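Local coordinates for protein GDP-L-fucose synthase (Campylobacter jejuni subsp. jejuni serotype O:2, PDB 7M13) that binds NADPH and acts as a GDP-D-glycero-L-gluco-heptose synthase in the making of capsular polysaccharide, at residues Lys105-Gly110 with Tyr256-Ile261; Ile11-His16 with Tyr63-Ala68; Lys239-Phe244 with Thr314-Met319. One frame throughout, in Å; residues are numbered along the deposited sequence.

Contact 1 of 3, residues Lys105-Gly110 with Tyr256-Ile261; sequences KLVFFG and YTMQNI. With NAP (NADP nicotinamide-adenine-dinucleotide phosphate), chain E.
Lys105 and Met258 run alongside each other, head to tail, where helix 247-260 packs on strand 105-111, an inner parallel strand of the Rossmann sheet. The helix segment runs roughly against the strand, its axis 8.9 Å away at closest approach, and the interface is a good example of a helix laid on a sheet with a lysine gripping backbone carbonyls near its C-terminal part.

The polar part belongs to Lys105. Its chain is extended beyond CG and delivers NZ to the carbonyls of Thr257, Met258 and Ile261. NZ donates to Met258 O at 2.8 Å and to Ile261 O at the same distance, in both cases from well above the carbonyl plane. The third bond, to Thr257 O at 3.0 Å, lies nearer the plane, tilted by 15°. Thr257 O also accepts from the backbone N of Asn260 and Ile261, so three donors converge on it. A salt bridge from NZ to Asp262 probably balances the charge in this buried setting.

The apolar part centres on Met258. A bend at chi2 (-60°) folds its thioether back over the strand, with SD 3.7 Å from Lys105 CB. Its methyl CE continues to Val107 CG2, and Thr257 CG2 reaches that same Val107 branch from 4.2 Å. Phe65 of the adjoining strand also touches Met258.

The far end of the strand meets the cofactor. Phe109 O, already bonded to Lys144, receives a weak hydrogen bond from the nicotinamide ribose, NAP O3D lying 3.3 Å away.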
loop_
_atom_site.group_PDB
_atom_site.type_symbol
_atom_site.label_atom_id
_atom_site.label_comp_id
_atom_site.label_asym_id
_atom_site.label_seq_id
_atom_site.Cartn_x
_atom_site.Cartn_y
_atom_site.Cartn_z
ATOM N N LYS B 105 -11.964 -1.148 -19.651
ATOM C CA LYS B 105 -12.336 -0.568 -18.360
ATOM C C LYS B 105 -12.377 -1.653 -17.293
ATOM O O LYS B 105 -12.657 -2.820 -17.614
ATOM C CB LYS B 105 -13.712 0.044 -18.503
ATOM C CG LYS B 105 -13.994 1.240 -17.664
ATOM C CD LYS B 105 -15.102 2.046 -18.334
ATOM C CE LYS B 105 -15.651 2.952 -17.293
ATOM N NZ LYS B 105 -16.653 3.833 -17.893
ATOM N N LEU B 106 -12.056 -1.270 -16.063
ATOM C CA LEU B 106 -12.035 -2.171 -14.905
ATOM C C LEU B 106 -12.729 -1.476 -13.751
ATOM O O LEU B 106 -12.543 -0.265 -13.600
ATOM C CB LEU B 106 -10.566 -2.476 -14.565
ATOM C CG LEU B 106 -10.294 -3.378 -13.352
ATOM C CD1 LEU B 106 -9.024 -4.198 -13.586
ATOM C CD2 LEU B 106 -10.164 -2.564 -12.079
ATOM N N VAL B 107 -13.496 -2.244 -12.992
ATOM C CA VAL B 107 -14.083 -1.774 -11.715
ATOM C C VAL B 107 -13.542 -2.638 -10.596
ATOM O O VAL B 107 -13.554 -3.864 -10.698
ATOM C CB VAL B 107 -15.610 -1.810 -11.749
ATOM C CG1 VAL B 107 -16.188 -1.599 -10.349
ATOM C CG2 VAL B 107 -16.141 -0.791 -12.728
ATOM N N PHE B 108 -12.976 -2.004 -9.584
ATOM C CA PHE B 108 -12.432 -2.634 -8.377
ATOM C C PHE B 108 -13.316 -2.223 -7.207
ATOM O O PHE B 108 -13.798 -1.088 -7.167
ATOM C CB PHE B 108 -10.990 -2.173 -8.146
ATOM C CG PHE B 108 -10.386 -2.558 -6.821
ATOM C CD1 PHE B 108 -10.268 -3.892 -6.469
ATOM C CD2 PHE B 108 -9.848 -1.598 -5.986
ATOM C CE1 PHE B 108 -9.705 -4.261 -5.263
ATOM C CE2 PHE B 108 -9.298 -1.968 -4.775
ATOM C CZ PHE B 108 -9.246 -3.295 -4.419
ATOM N N PHE B 109 -13.439 -3.052 -6.195
ATOM C CA PHE B 109 -14.258 -2.743 -4.997
ATOM C C PHE B 109 -13.350 -2.537 -3.796
ATOM O O PHE B 109 -12.511 -3.420 -3.447
ATOM C CB PHE B 109 -15.279 -3.831 -4.744
ATOM C CG PHE B 109 -16.255 -3.959 -5.879
ATOM C CD1 PHE B 109 -17.353 -3.113 -5.959
ATOM C CD2 PHE B 109 -15.985 -4.803 -6.941
ATOM C CE1 PHE B 109 -18.224 -3.208 -7.031
ATOM C CE2 PHE B 109 -16.863 -4.884 -8.011
ATOM C CZ PHE B 109 -17.966 -4.066 -8.062
ATOM N N GLY B 110 -13.484 -1.380 -3.146
ATOM C CA GLY B 110 -12.836 -1.098 -1.874
ATOM C C GLY B 110 -13.772 -1.321 -0.702
ATOM O O GLY B 110 -14.976 -1.574 -0.913
ATOM N N TYR B 256 -23.467 0.651 -14.129
ATOM C CA TYR B 256 -23.615 2.083 -14.447
ATOM C C TYR B 256 -22.245 2.756 -14.603
ATOM O O TYR B 256 -22.032 3.591 -15.491
ATOM C CB TYR B 256 -24.423 2.786 -13.357
ATOM C CG TYR B 256 -24.607 4.245 -13.618
ATOM C CD1 TYR B 256 -25.681 4.679 -14.370
ATOM C CD2 TYR B 256 -23.720 5.194 -13.126
ATOM C CE1 TYR B 256 -25.844 6.025 -14.647
ATOM C CE2 TYR B 256 -23.865 6.535 -13.411
ATOM C CZ TYR B 256 -24.939 6.946 -14.175
ATOM O OH TYR B 256 -25.123 8.279 -14.459
ATOM N N THR B 257 -21.326 2.422 -13.704
ATOM C CA THR B 257 -19.945 2.946 -13.760
ATOM C C THR B 257 -19.333 2.556 -15.092
ATOM O O THR B 257 -18.789 3.412 -15.759
ATOM C CB THR B 257 -19.097 2.410 -12.592
ATOM O OG1 THR B 257 -19.673 2.830 -11.350
ATOM C CG2 THR B 257 -17.725 3.066 -12.582
ATOM N N MET B 258 -19.369 1.275 -15.455
ATOM C CA MET B 258 -18.786 0.859 -16.747
ATOM C C MET B 258 -19.386 1.698 -17.875
ATOM O O MET B 258 -18.655 2.120 -18.777
ATOM C CB MET B 258 -19.096 -0.612 -17.049
ATOM C CG MET B 258 -18.305 -1.558 -16.264
ATOM S SD MET B 258 -16.500 -1.353 -16.561
ATOM C CE MET B 258 -15.948 -2.925 -15.915
ATOM N N GLN B 259 -20.700 1.919 -17.841
ATOM C CA GLN B 259 -21.371 2.502 -19.011
ATOM C C GLN B 259 -21.269 4.018 -19.015
ATOM O O GLN B 259 -21.551 4.609 -20.077
ATOM C CB GLN B 259 -22.842 2.083 -19.068
ATOM C CG GLN B 259 -23.060 0.606 -19.216
ATOM C CD GLN B 259 -22.393 0.040 -20.441
ATOM O OE1 GLN B 259 -21.175 -0.041 -20.516
ATOM N NE2 GLN B 259 -23.192 -0.440 -21.381
ATOM N N ASN B 260 -20.951 4.666 -17.886
ATOM C CA ASN B 260 -21.186 6.132 -17.772
ATOM C C ASN B 260 -20.027 6.890 -17.118
ATOM O O ASN B 260 -19.949 8.113 -17.338
ATOM C CB ASN B 260 -22.453 6.444 -16.971
ATOM C CG ASN B 260 -23.687 5.983 -17.711
ATOM O OD1 ASN B 260 -24.086 6.601 -18.697
ATOM N ND2 ASN B 260 -24.219 4.844 -17.314
ATOM N N ILE B 261 -19.217 6.264 -16.268
ATOM C CA ILE B 261 -18.249 7.015 -15.419
ATOM C C ILE B 261 -16.849 6.648 -15.881
ATOM O O ILE B 261 -16.416 5.506 -15.698
ATOM C CB ILE B 261 -18.457 6.724 -13.931
ATOM C CG1 ILE B 261 -19.857 7.112 -13.469
ATOM C CG2 ILE B 261 -17.378 7.458 -13.137
ATOM C CD1 ILE B 261 -20.166 6.662 -12.078
HETATM P PA NAP E . -16.734 -12.931 -1.348
HETATM O O1A NAP E . -15.911 -13.087 -0.104
HETATM O O2A NAP E . -18.184 -13.346 -1.273
HETATM O O5B NAP E . -16.122 -13.719 -2.560
HETATM C C5B NAP E . -14.736 -13.602 -2.882
HETATM C C4B NAP E . -14.478 -14.536 -4.022
HETATM O O4B NAP E . -13.099 -14.352 -4.418
HETATM C C3B NAP E . -14.649 -16.032 -3.682
HETATM O O3B NAP E . -15.539 -16.633 -4.616
HETATM C C2B NAP E . -13.226 -16.575 -3.737
HETATM O O2B NAP E . -13.136 -17.901 -4.260
HETATM C C1B NAP E . -12.563 -15.622 -4.725
HETATM N N9A NAP E . -11.126 -15.594 -4.551
HETATM C C8A NAP E . -10.420 -15.231 -3.445
HETATM N N7A NAP E . -9.127 -15.424 -3.551
HETATM C C5A NAP E . -8.973 -15.962 -4.811
HETATM C C6A NAP E . -7.834 -16.399 -5.512
HETATM N N6A NAP E . -6.596 -16.401 -5.005
HETATM N N1A NAP E . -8.037 -16.895 -6.752
HETATM C C2A NAP E . -9.282 -16.924 -7.249
HETATM N N3A NAP E . -10.425 -16.546 -6.673
HETATM C C4A NAP E . -10.195 -16.078 -5.440
HETATM O O3 NAP E . -16.653 -11.407 -1.821
HETATM P PN NAP E . -17.756 -10.278 -1.696
HETATM O O1N NAP E . -18.260 -10.273 -0.306
HETATM O O2N NAP E . -18.691 -10.471 -2.823
HETATM O O5D NAP E . -16.857 -8.965 -1.944
HETATM C C5D NAP E . -16.704 -8.431 -3.239
HETATM C C4D NAP E . -15.855 -7.197 -3.128
HETATM O O4D NAP E . -16.542 -6.199 -2.324
HETATM C C3D NAP E . -14.483 -7.412 -2.473
HETATM O O3D NAP E . -13.495 -6.561 -3.071
HETATM C C2D NAP E . -14.769 -7.022 -1.050
HETATM O O2D NAP E . -13.602 -6.698 -0.301
HETATM C C1D NAP E . -15.694 -5.837 -1.236
HETATM N N1N NAP E . -16.478 -5.576 -0.009
HETATM C C2N NAP E . -17.353 -6.498 0.496
HETATM C C3N NAP E . -17.992 -6.273 1.668
HETATM C C7N NAP E . -18.943 -7.246 2.269
HETATM O O7N NAP E . -19.621 -6.891 3.256
HETATM N N7N NAP E . -19.033 -8.452 1.716
HETATM C C4N NAP E . -17.804 -5.019 2.368
HETATM C C5N NAP E . -16.898 -4.072 1.757
HETATM C C6N NAP E . -16.240 -4.392 0.686
HETATM P P2B NAP E . -13.479 -19.173 -3.322
HETATM O O1X NAP E . -14.981 -19.173 -3.257
HETATM O O2X NAP E . -12.794 -19.034 -2.035
HETATM O O3X NAP E . -12.907 -20.365 -4.114
#

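Contact 2 of 3, residues Ile11-His16 with Tyr63-Ala68; sequences IYIAGH and YVFLTA. With NAP (NADP nicotinamide-adenine-dinucleotide phosphate), chain E.
With CG anti to its carbonyl carbon (chi1 -62°), Phe65 sets its ring alongside Ile13 with one edge turned to Ile11, whose CG2 is turned anti to the backbone N. That methyl meets the ring edge in plane, 3.8 Å from Phe65 CE2. These residues belong to two parallel neighbouring strands of the Rossmann fold, 11-14 and 63-66, the first of which runs into the glycine-rich GxxGxxG turn that begins at Gly15.

On the other face Tyr12 and Val64 lie side by side, Tyr12 CD2 being 4.0 Å from Val64 CG1, and Ala14 CB packs on Leu66 CD1. Phe55 and Leu46 close round the tyrosine ring, while helix 19-30 packs on the face bearing Ile13 and Phe65.

The backbone pairing is regular. Tyr12 N donates to Tyr63 O at 2.8 Å, Phe65 N returns a bond to Tyr12 O, and Ala14 N reaches Phe65 O.

At the C-terminal edge the pattern changes. Ala14 O takes two bonds from Thr67, one from N above the carbonyl plane and a shorter one, 2.7 Å, from OG1 in that plane on a lone pair. Thr67 thereby ties the end of one strand to the turn after the other. Gly15 follows with a positive phi of 72°, a conformation glycine adopts readily, and with no side chain it lets Ala68 come close, the CA atoms of Gly15 and Ala68 being 4.0 Å apart. Both residues line the adenosine side of the NADP pocket, where Ala68 CA sits 3.2 Å from NAP O4B.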
loop_
_atom_site.group_PDB
_atom_site.type_symbol
_atom_site.label_atom_id
_atom_site.label_comp_id
_atom_site.label_asym_id
_atom_site.label_seq_id
_atom_site.Cartn_x
_atom_site.Cartn_y
_atom_site.Cartn_z
ATOM N N ILE B 11 -16.423 -9.963 -21.093
ATOM C CA ILE B 11 -16.428 -9.416 -19.715
ATOM C C ILE B 11 -15.900 -10.474 -18.778
ATOM O O ILE B 11 -16.473 -11.545 -18.687
ATOM C CB ILE B 11 -17.847 -8.991 -19.293
ATOM C CG1 ILE B 11 -18.371 -7.945 -20.264
ATOM C CG2 ILE B 11 -17.847 -8.521 -17.834
ATOM C CD1 ILE B 11 -19.848 -7.624 -20.088
ATOM N N TYR B 12 -14.829 -10.162 -18.032
ATOM C CA TYR B 12 -14.286 -11.031 -16.971
ATOM C C TYR B 12 -14.796 -10.549 -15.620
ATOM O O TYR B 12 -14.630 -9.378 -15.307
ATOM C CB TYR B 12 -12.759 -11.036 -17.058
ATOM C CG TYR B 12 -12.043 -11.718 -15.927
ATOM C CD1 TYR B 12 -12.455 -12.936 -15.408
ATOM C CD2 TYR B 12 -10.953 -11.090 -15.329
ATOM C CE1 TYR B 12 -11.780 -13.545 -14.368
ATOM C CE2 TYR B 12 -10.262 -11.705 -14.307
ATOM C CZ TYR B 12 -10.697 -12.900 -13.796
ATOM O OH TYR B 12 -10.054 -13.464 -12.740
ATOM N N ILE B 13 -15.477 -11.416 -14.903
ATOM C CA ILE B 13 -15.834 -11.219 -13.474
ATOM C C ILE B 13 -14.886 -12.072 -12.654
ATOM O O ILE B 13 -15.042 -13.290 -12.611
ATOM C CB ILE B 13 -17.317 -11.528 -13.185
ATOM C CG1 ILE B 13 -18.230 -10.696 -14.088
ATOM C CG2 ILE B 13 -17.632 -11.268 -11.711
ATOM C CD1 ILE B 13 -18.862 -11.451 -15.212
ATOM N N ALA B 14 -13.930 -11.445 -11.975
ATOM C CA ALA B 14 -12.989 -12.135 -11.084
ATOM C C ALA B 14 -13.716 -12.427 -9.786
ATOM O O ALA B 14 -14.436 -11.512 -9.321
ATOM C CB ALA B 14 -11.769 -11.288 -10.884
ATOM N N GLY B 15 -13.596 -13.618 -9.233
ATOM C CA GLY B 15 -14.302 -13.984 -7.996
ATOM C C GLY B 15 -15.782 -14.163 -8.217
ATOM O O GLY B 15 -16.594 -13.716 -7.370
ATOM N N HIS B 16 -16.169 -14.814 -9.304
ATOM C CA HIS B 16 -17.580 -14.806 -9.749
ATOM C C HIS B 16 -18.482 -15.617 -8.822
ATOM O O HIS B 16 -19.722 -15.459 -8.986
ATOM C CB HIS B 16 -17.729 -15.299 -11.175
ATOM C CG HIS B 16 -17.418 -16.740 -11.348
ATOM N ND1 HIS B 16 -16.138 -17.203 -11.339
ATOM C CD2 HIS B 16 -18.237 -17.789 -11.596
ATOM C CE1 HIS B 16 -16.157 -18.512 -11.557
ATOM N NE2 HIS B 16 -17.455 -18.892 -11.730
ATOM N N TYR B 63 -13.483 -5.981 -20.539
ATOM C CA TYR B 63 -14.005 -5.334 -19.309
ATOM C C TYR B 63 -13.750 -6.293 -18.169
ATOM O O TYR B 63 -13.894 -7.527 -18.300
ATOM C CB TYR B 63 -15.501 -5.009 -19.442
ATOM C CG TYR B 63 -15.712 -3.982 -20.507
ATOM C CD1 TYR B 63 -15.640 -2.636 -20.238
ATOM C CD2 TYR B 63 -15.997 -4.358 -21.806
ATOM C CE1 TYR B 63 -15.785 -1.689 -21.225
ATOM C CE2 TYR B 63 -16.145 -3.425 -22.814
ATOM C CZ TYR B 63 -16.035 -2.081 -22.527
ATOM O OH TYR B 63 -16.164 -1.146 -23.520
ATOM N N VAL B 64 -13.344 -5.759 -17.020
ATOM C CA VAL B 64 -13.037 -6.553 -15.820
ATOM C C VAL B 64 -13.803 -6.003 -14.618
ATOM O O VAL B 64 -13.743 -4.770 -14.346
ATOM C CB VAL B 64 -11.522 -6.527 -15.548
ATOM C CG1 VAL B 64 -11.201 -7.242 -14.252
ATOM C CG2 VAL B 64 -10.725 -7.132 -16.716
ATOM N N PHE B 65 -14.509 -6.872 -13.905
ATOM C CA PHE B 65 -15.032 -6.612 -12.545
ATOM C C PHE B 65 -14.209 -7.398 -11.565
ATOM O O PHE B 65 -14.228 -8.652 -11.608
ATOM C CB PHE B 65 -16.515 -6.945 -12.445
ATOM C CG PHE B 65 -17.414 -6.129 -13.332
ATOM C CD1 PHE B 65 -17.986 -4.958 -12.860
ATOM C CD2 PHE B 65 -17.808 -6.580 -14.582
ATOM C CE1 PHE B 65 -18.824 -4.191 -13.647
ATOM C CE2 PHE B 65 -18.659 -5.814 -15.358
ATOM C CZ PHE B 65 -19.201 -4.646 -14.874
ATOM N N LEU B 66 -13.445 -6.700 -10.730
ATOM C CA LEU B 66 -12.505 -7.368 -9.815
ATOM C C LEU B 66 -13.191 -7.538 -8.469
ATOM O O LEU B 66 -13.141 -6.574 -7.650
ATOM C CB LEU B 66 -11.231 -6.548 -9.725
ATOM C CG LEU B 66 -10.177 -7.093 -8.787
ATOM C CD1 LEU B 66 -9.992 -8.595 -8.971
ATOM C CD2 LEU B 66 -8.901 -6.294 -8.968
ATOM N N THR B 67 -13.808 -8.680 -8.204
ATOM C CA THR B 67 -14.520 -8.887 -6.919
ATOM C C THR B 67 -13.766 -9.832 -5.990
ATOM O O THR B 67 -14.131 -9.888 -4.818
ATOM C CB THR B 67 -15.967 -9.390 -7.083
ATOM O OG1 THR B 67 -15.989 -10.823 -7.209
ATOM C CG2 THR B 67 -16.675 -8.741 -8.241
ATOM N N ALA B 68 -12.746 -10.537 -6.471
ATOM C CA ALA B 68 -12.064 -11.561 -5.678
ATOM C C ALA B 68 -11.315 -10.927 -4.502
ATOM O O ALA B 68 -10.673 -9.886 -4.682
ATOM C CB ALA B 68 -11.114 -12.304 -6.555
HETATM P PA NAP E . -16.734 -12.931 -1.348
HETATM O O1A NAP E . -15.911 -13.087 -0.104
HETATM O O2A NAP E . -18.184 -13.346 -1.273
HETATM O O5B NAP E . -16.122 -13.719 -2.560
HETATM C C5B NAP E . -14.736 -13.602 -2.882
HETATM C C4B NAP E . -14.478 -14.536 -4.022
HETATM O O4B NAP E . -13.099 -14.352 -4.418
HETATM C C3B NAP E . -14.649 -16.032 -3.682
HETATM O O3B NAP E . -15.539 -16.633 -4.616
HETATM C C2B NAP E . -13.226 -16.575 -3.737
HETATM O O2B NAP E . -13.136 -17.901 -4.260
HETATM C C1B NAP E . -12.563 -15.622 -4.725
HETATM N N9A NAP E . -11.126 -15.594 -4.551
HETATM C C8A NAP E . -10.420 -15.231 -3.445
HETATM N N7A NAP E . -9.127 -15.424 -3.551
HETATM C C5A NAP E . -8.973 -15.962 -4.811
HETATM C C6A NAP E . -7.834 -16.399 -5.512
HETATM N N6A NAP E . -6.596 -16.401 -5.005
HETATM N N1A NAP E . -8.037 -16.895 -6.752
HETATM C C2A NAP E . -9.282 -16.924 -7.249
HETATM N N3A NAP E . -10.425 -16.546 -6.673
HETATM C C4A NAP E . -10.195 -16.078 -5.440
HETATM O O3 NAP E . -16.653 -11.407 -1.821
HETATM P PN NAP E . -17.756 -10.278 -1.696
HETATM O O1N NAP E . -18.260 -10.273 -0.306
HETATM O O2N NAP E . -18.691 -10.471 -2.823
HETATM O O5D NAP E . -16.857 -8.965 -1.944
HETATM C C5D NAP E . -16.704 -8.431 -3.239
HETATM C C4D NAP E . -15.855 -7.197 -3.128
HETATM O O4D NAP E . -16.542 -6.199 -2.324
HETATM C C3D NAP E . -14.483 -7.412 -2.473
HETATM O O3D NAP E . -13.495 -6.561 -3.071
HETATM C C2D NAP E . -14.769 -7.022 -1.050
HETATM O O2D NAP E . -13.602 -6.698 -0.301
HETATM C C1D NAP E . -15.694 -5.837 -1.236
HETATM N N1N NAP E . -16.478 -5.576 -0.009
HETATM C C2N NAP E . -17.353 -6.498 0.496
HETATM C C3N NAP E . -17.992 -6.273 1.668
HETATM C C7N NAP E . -18.943 -7.246 2.269
HETATM O O7N NAP E . -19.621 -6.891 3.256
HETATM N N7N NAP E . -19.033 -8.452 1.716
HETATM C C4N NAP E . -17.804 -5.019 2.368
HETATM C C5N NAP E . -16.898 -4.072 1.757
HETATM C C6N NAP E . -16.240 -4.392 0.686
HETATM P P2B NAP E . -13.479 -19.173 -3.322
HETATM O O1X NAP E . -14.981 -19.173 -3.257
HETATM O O2X NAP E . -12.794 -19.034 -2.035
HETATM O O3X NAP E . -12.907 -20.365 -4.114
#

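Contact 3 of 3, residues Lys239-Phe244 with Thr314-Met319; sequences KVRREF and TMDRLM
Asp316 OD1 is gripped by Arg241 N at 3.0 Å and by a water donating to it at 2.7 Å, the same water being bonded to Lys239 O. The site lies at the rim of the Rossmann sheet, where its strand 241-246 begins and the irregular loop 314-319 runs along it, two extended chains joined largely through water.

Arg241 N comes to the carboxylate from above its plane. The arginine's CB, CG and CD then pass over the acid group, CD 3.4 Å from Asp316 OD2, while the guanidinium carries on to a salt bridge with Asp284. Two more waters replace direct backbone pairing further along. One donates to Arg241 O at 2.6 Å and to Met315 O. The next accepts from Glu243 N and donates to Arg317 O. The guanidinium of Arg317 faces away, bonded to carbonyls of Gly112, Tyr115 and Pro116, which links the loop to the segment following strand 105-111.

Val240 CG2 packs on Thr314 O at 3.5 Å, and Val240 CG1 rests over one face of the Arg242 guanidinium, toward its rim. Arg242 is predicted to bind substrate, as is Asp312 in the unmodelled residues just before Thr314, consistent with a loop bordering the sugar-nucleotide site.

At the buried end Glu243 stretches toward the loop, CG anti to its backbone N (chi1 -173°) and the rest extended. Leu318 CD1 lies 3.7 Å from its CD. Its OE1, which Asn168 also holds, accepts from Met319 N at 2.9 Å, the donor lying 47° out of the carboxylate plane.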
loop_
_atom_site.group_PDB
_atom_site.type_symbol
_atom_site.label_atom_id
_atom_site.label_comp_id
_atom_site.label_asym_id
_atom_site.label_seq_id
_atom_site.Cartn_x
_atom_site.Cartn_y
_atom_site.Cartn_z
ATOM N N LYS B 239 -27.284 -0.008 19.874
ATOM C CA LYS B 239 -27.170 1.355 19.291
ATOM C C LYS B 239 -26.136 1.365 18.156
ATOM O O LYS B 239 -26.180 2.305 17.358
ATOM C CB LYS B 239 -26.837 2.381 20.380
ATOM C CG LYS B 239 -27.907 2.547 21.452
ATOM C CD LYS B 239 -27.530 3.537 22.544
ATOM C CE LYS B 239 -28.525 3.578 23.690
ATOM N NZ LYS B 239 -28.008 2.892 24.901
ATOM N N VAL B 240 -25.264 0.359 18.055
ATOM C CA VAL B 240 -24.246 0.247 16.964
ATOM C C VAL B 240 -24.948 0.435 15.609
ATOM O O VAL B 240 -25.917 -0.277 15.335
ATOM C CB VAL B 240 -23.500 -1.101 17.000
ATOM C CG1 VAL B 240 -22.880 -1.438 15.656
ATOM C CG2 VAL B 240 -22.442 -1.154 18.093
ATOM N N ARG B 241 -24.466 1.358 14.771
ATOM C CA ARG B 241 -25.112 1.630 13.463
ATOM C C ARG B 241 -24.292 0.992 12.342
ATOM O O ARG B 241 -23.064 0.964 12.433
ATOM C CB ARG B 241 -25.295 3.129 13.229
ATOM C CG ARG B 241 -26.059 3.816 14.356
ATOM C CD ARG B 241 -26.390 5.264 14.075
ATOM N NE ARG B 241 -27.406 5.384 13.061
ATOM C CZ ARG B 241 -28.705 5.196 13.227
ATOM N NH1 ARG B 241 -29.197 4.881 14.421
ATOM N NH2 ARG B 241 -29.517 5.330 12.195
ATOM N N ARG B 242 -24.981 0.522 11.314
ATOM C CA ARG B 242 -24.341 -0.039 10.102
ATOM C C ARG B 242 -25.156 0.379 8.888
ATOM O O ARG B 242 -26.385 0.571 9.033
ATOM C CB ARG B 242 -24.324 -1.565 10.186
ATOM C CG ARG B 242 -23.181 -2.130 11.008
ATOM C CD ARG B 242 -23.292 -3.632 11.002
ATOM N NE ARG B 242 -22.439 -4.239 12.007
ATOM C CZ ARG B 242 -22.814 -4.539 13.243
ATOM N NH1 ARG B 242 -21.949 -5.108 14.068
ATOM N NH2 ARG B 242 -24.049 -4.282 13.646
ATOM N N GLU B 243 -24.468 0.539 7.751
ATOM C CA GLU B 243 -24.998 0.820 6.411
ATOM C C GLU B 243 -24.950 -0.522 5.676
ATOM O O GLU B 243 -24.042 -1.324 5.989
ATOM C CB GLU B 243 -24.053 1.794 5.696
ATOM C CG GLU B 243 -24.579 2.278 4.384
ATOM C CD GLU B 243 -23.585 3.078 3.598
ATOM O OE1 GLU B 243 -22.323 3.160 3.990
ATOM O OE2 GLU B 243 -24.045 3.644 2.601
ATOM N N PHE B 244 -25.890 -0.778 4.777
ATOM C CA PHE B 244 -25.890 -2.014 3.961
ATOM C C PHE B 244 -26.165 -1.636 2.519
ATOM O O PHE B 244 -26.852 -0.628 2.224
ATOM C CB PHE B 244 -26.934 -3.025 4.451
ATOM C CG PHE B 244 -26.755 -3.442 5.879
ATOM C CD1 PHE B 244 -25.948 -4.516 6.203
ATOM C CD2 PHE B 244 -27.395 -2.754 6.903
ATOM C CE1 PHE B 244 -25.753 -4.899 7.520
ATOM C CE2 PHE B 244 -27.202 -3.148 8.219
ATOM C CZ PHE B 244 -26.382 -4.206 8.525
ATOM N N THR B 314 -18.533 -2.080 14.802
ATOM C CA THR B 314 -18.505 -1.703 16.242
ATOM C C THR B 314 -18.573 -0.176 16.392
ATOM O O THR B 314 -19.417 0.278 17.173
ATOM C CB THR B 314 -17.286 -2.301 16.953
ATOM O OG1 THR B 314 -17.254 -3.695 16.645
ATOM C CG2 THR B 314 -17.324 -2.108 18.452
ATOM N N MET B 315 -17.733 0.587 15.677
ATOM C CA MET B 315 -17.928 2.055 15.482
ATOM C C MET B 315 -18.873 2.281 14.298
ATOM O O MET B 315 -18.868 1.458 13.373
ATOM C CB MET B 315 -16.609 2.788 15.230
ATOM C CG MET B 315 -15.933 3.245 16.513
ATOM S SD MET B 315 -14.383 4.122 16.189
ATOM C CE MET B 315 -14.963 5.817 16.152
ATOM N N ASP B 316 -19.716 3.308 14.387
ATOM C CA ASP B 316 -20.685 3.650 13.321
ATOM C C ASP B 316 -19.865 3.916 12.049
ATOM O O ASP B 316 -18.795 4.530 12.164
ATOM C CB ASP B 316 -21.539 4.849 13.729
ATOM C CG ASP B 316 -22.478 4.640 14.914
ATOM O OD1 ASP B 316 -22.510 3.516 15.489
ATOM O OD2 ASP B 316 -23.205 5.605 15.226
ATOM N N ARG B 317 -20.306 3.427 10.889
ATOM C CA ARG B 317 -19.670 3.714 9.581
ATOM C C ARG B 317 -20.781 3.933 8.578
ATOM O O ARG B 317 -21.619 3.036 8.420
ATOM C CB ARG B 317 -18.779 2.584 9.037
ATOM C CG ARG B 317 -17.697 2.141 9.998
ATOM C CD ARG B 317 -16.722 3.292 10.134
ATOM N NE ARG B 317 -15.562 3.065 9.308
ATOM C CZ ARG B 317 -14.485 3.835 9.324
ATOM N NH1 ARG B 317 -13.439 3.475 8.608
ATOM N NH2 ARG B 317 -14.464 4.943 10.042
ATOM N N LEU B 318 -20.761 5.062 7.886
ATOM C CA LEU B 318 -21.770 5.381 6.866
ATOM C C LEU B 318 -21.056 6.169 5.788
ATOM O O LEU B 318 -20.449 7.203 6.144
ATOM C CB LEU B 318 -22.862 6.247 7.522
ATOM C CG LEU B 318 -23.862 6.891 6.571
ATOM C CD1 LEU B 318 -24.615 5.844 5.789
ATOM C CD2 LEU B 318 -24.816 7.791 7.341
ATOM N N MET B 319 -21.191 5.745 4.540
ATOM C CA MET B 319 -20.614 6.500 3.401
ATOM C C MET B 319 -21.405 7.775 3.119
ATOM O O MET B 319 -22.635 7.734 3.081
ATOM C CB MET B 319 -20.600 5.673 2.122
ATOM C CG MET B 319 -19.697 4.460 2.129
ATOM S SD MET B 319 -18.064 4.799 2.782
ATOM C CE MET B 319 -17.289 3.257 2.298
HETATM O O HOH W 1 -23.847 4.234 17.755
HETATM O O HOH W 2 -20.704 0.259 11.496
HETATM O O HOH W 3 -21.661 0.477 8.049
#

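Contacts 1 and 2 are buried and belong to one core: strands 105-111 and 63-66 are sheet neighbours, Val107 bonding through its backbone to Val64 and Leu66, and both contacts end at NADP. Contact 2 builds the sheet edge to edge with regular backbone pairs, whereas contact 1 adds a helix through apolar side chains and one buried lysine that bonds to backbone carbonyls. Contact 3 is a surface contact, its centre about 25 Å from that of contact 1, yet strand 241-246 enters the same sheet and leads directly into helix 247-260 of contact 1. In contact 3, waters and carboxylates do the joining, in keeping with a more open loop near the predicted substrate side.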